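PDB 3ZIL: AAR187Cp from Eremothecium gossypii, which probably regulates the establishment of sister-chromatid cohesion by acting on cohesin, the chain here being the protein's largely helical C-terminal Wap1 domain. Local coordinates for residues T117-P122 with N146-A151. Numbering follows the deposited sequence.
Sequences TDEVFP and NTCEYA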
loop_
_atom_site.group_PDB
_atom_site.type_symbol
_atom_site.label_atom_id
_atom_site.label_comp_id
_atom_site.label_asym_id
_atom_site.label_seq_id
_atom_site.Cartn_x
_atom_site.Cartn_y
_atom_site.Cartn_z
ATOM N N THR A 117 -6.135 -1.341 11.920
ATOM C CA THR A 117 -6.669 -2.614 11.420
ATOM C C THR A 117 -7.921 -3.110 12.163
ATOM O O THR A 117 -8.353 -4.227 11.962
ATOM C CB THR A 117 -5.567 -3.705 11.399
ATOM O OG1 THR A 117 -4.949 -3.794 12.665
ATOM C CG2 THR A 117 -4.474 -3.356 10.376
ATOM N N ASP A 118 -8.541 -2.250 12.982
ATOM C CA ASP A 118 -9.766 -2.614 13.637
ATOM C C ASP A 118 -10.907 -1.637 13.229
ATOM O O ASP A 118 -10.992 -0.515 13.765
ATOM C CB ASP A 118 -9.520 -2.590 15.143
ATOM C CG ASP A 118 -10.748 -2.972 15.937
ATOM O OD1 ASP A 118 -11.834 -3.369 15.374
ATOM O OD2 ASP A 118 -10.668 -2.760 17.121
ATOM N N GLU A 119 -11.815 -2.107 12.375
ATOM C CA GLU A 119 -12.913 -1.288 11.840
ATOM C C GLU A 119 -14.064 -1.021 12.841
ATOM O O GLU A 119 -14.963 -0.246 12.567
ATOM C CB GLU A 119 -13.515 -1.846 10.513
ATOM C CG GLU A 119 -12.575 -2.338 9.382
ATOM C CD GLU A 119 -12.068 -3.799 9.588
ATOM O OE1 GLU A 119 -11.583 -4.124 10.661
ATOM O OE2 GLU A 119 -12.052 -4.620 8.666
ATOM N N VAL A 120 -14.044 -1.635 13.990
ATOM C CA VAL A 120 -15.203 -1.477 14.868
ATOM C C VAL A 120 -15.000 -0.242 15.672
ATOM O O VAL A 120 -13.939 -0.069 16.290
ATOM C CB VAL A 120 -15.331 -2.612 15.877
ATOM C CG1 VAL A 120 -15.784 -3.885 15.174
ATOM C CG2 VAL A 120 -14.064 -2.731 16.765
ATOM N N PHE A 121 -15.946 0.669 15.576
ATOM C CA PHE A 121 -15.844 1.915 16.315
ATOM C C PHE A 121 -17.177 2.161 17.033
ATOM O O PHE A 121 -18.211 2.046 16.395
ATOM C CB PHE A 121 -15.452 3.069 15.392
ATOM C CG PHE A 121 -14.936 4.240 16.154
ATOM C CD1 PHE A 121 -13.651 4.230 16.658
ATOM C CD2 PHE A 121 -15.770 5.331 16.450
ATOM C CE1 PHE A 121 -13.182 5.321 17.409
ATOM C CE2 PHE A 121 -15.321 6.368 17.239
ATOM C CZ PHE A 121 -14.038 6.360 17.732
ATOM N N PRO A 122 -17.165 2.494 18.348
ATOM C CA PRO A 122 -18.488 2.709 18.988
ATOM C C PRO A 122 -19.276 3.887 18.402
ATOM O O PRO A 122 -18.697 4.931 18.046
ATOM C CB PRO A 122 -18.121 3.069 20.451
ATOM C CG PRO A 122 -16.698 3.605 20.356
ATOM C CD PRO A 122 -16.053 2.736 19.299
ATOM N N ASN A 146 -13.443 7.673 12.879
ATOM C CA ASN A 146 -13.143 6.444 13.498
ATOM C C ASN A 146 -11.624 6.307 13.455
ATOM O O ASN A 146 -10.927 6.998 12.649
ATOM C CB ASN A 146 -13.868 5.289 12.736
ATOM C CG ASN A 146 -13.377 5.170 11.280
ATOM O OD1 ASN A 146 -12.315 4.674 11.024
ATOM N ND2 ASN A 146 -14.156 5.661 10.341
ATOM N N THR A 147 -11.122 5.441 14.328
ATOM C CA THR A 147 -9.717 5.291 14.511
ATOM C C THR A 147 -9.088 4.411 13.425
ATOM O O THR A 147 -7.910 4.520 13.151
ATOM C CB THR A 147 -9.445 4.645 15.881
ATOM O OG1 THR A 147 -10.461 3.673 16.117
ATOM C CG2 THR A 147 -9.521 5.668 16.956
ATOM N N CYS A 148 -9.843 3.555 12.782
ATOM C CA CYS A 148 -9.235 2.755 11.688
ATOM C C CYS A 148 -8.675 3.714 10.655
ATOM O O CYS A 148 -7.471 3.746 10.361
ATOM C CB CYS A 148 -10.276 1.777 11.061
ATOM S SG CYS A 148 -9.679 1.039 9.470
ATOM N N GLU A 149 -9.523 4.593 10.151
ATOM C CA GLU A 149 -9.095 5.567 9.134
ATOM C C GLU A 149 -8.163 6.641 9.704
ATOM O O GLU A 149 -7.252 7.049 9.029
ATOM C CB GLU A 149 -10.328 6.303 8.504
ATOM C CG GLU A 149 -11.306 5.326 7.858
ATOM C CD GLU A 149 -12.400 6.075 7.223
ATOM O OE1 GLU A 149 -12.195 6.630 6.168
ATOM O OE2 GLU A 149 -13.416 6.221 7.860
ATOM N N TYR A 150 -8.434 7.184 10.919
ATOM C CA TYR A 150 -7.533 8.189 11.424
ATOM C C TYR A 150 -6.087 7.600 11.673
ATOM O O TYR A 150 -5.123 8.265 11.475
ATOM C CB TYR A 150 -8.117 8.911 12.669
ATOM C CG TYR A 150 -7.921 10.433 12.584
ATOM C CD1 TYR A 150 -6.765 10.972 11.986
ATOM C CD2 TYR A 150 -8.904 11.334 13.058
ATOM C CE1 TYR A 150 -6.575 12.349 11.857
ATOM C CE2 TYR A 150 -8.709 12.715 12.943
ATOM C CZ TYR A 150 -7.545 13.214 12.331
ATOM O OH TYR A 150 -7.336 14.544 12.190
ATOM N N ALA A 151 -5.982 6.373 12.162
ATOM C CA ALA A 151 -4.724 5.782 12.535
ATOM C C ALA A 151 -3.955 5.437 11.285
ATOM O O ALA A 151 -2.741 5.749 11.209
ATOM C CB ALA A 151 -4.981 4.529 13.340
HETATM O O HOH W 1 -12.496 2.172 13.559
HETATM O O HOH W 2 -9.522 1.182 15.563
#
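The Phe121 ring lies with one face over the backbone of Asn146 and the other against Pro122. Asn146 CA sits 3.9 Å from the ring centroid and 11° off its normal, a CH-pi contact, whereas Pro122 CD covers the opposite face nearer the rim. At the edge, close to the ring plane, Thr147 OG1 approaches Phe121 CD1 to 3.3 Å, and Thr147 CG2 comes beside CE1. With CG anti to the backbone N (chi1 -162°), the Phe121 ring is carried over Asn146 CA and its edge set at Thr147 OG1. The Phe121 side chain also touches Lys81 and Leu85 of helix 81-93.

The amide of Asn146 is turned 61° from the ring and faces its own helix. Asn146 is the N-cap of helix 147-158: its OD1 accepts from Glu149 N at 2.9 Å in a nearly straight bond, the donor tilted from the carbonyl plane. From the same amide, ND2 donates to Glu149 OE2 at 2.6 Å, meeting the anti lone pair of that oxygen. These two bonds fix the rotation of the amide, with Asn146 CB against Phe121 CG.

Further along, Cys148 CB packs on Asp118 O at 3.6 Å, and its sulfur lies near Glu119 CG, while Leu175 of helix 168-178 touches the side chains of Cys148 and Glu119. The carboxylate of Glu119 turns to a salt bridge with Arg178.

Two waters complete the joint, both donating to Asp118 O. One accepts from Cys148 N at the first turn of the helix, and the other from Thr147 OG1 at 2.7 Å. The segments share no direct hydrogen bond, so their polar link runs through two waters held by one acceptor, while the Asn146 cap serves Glu149 N within its own helix and its CA and CB serve the Phe121 ring.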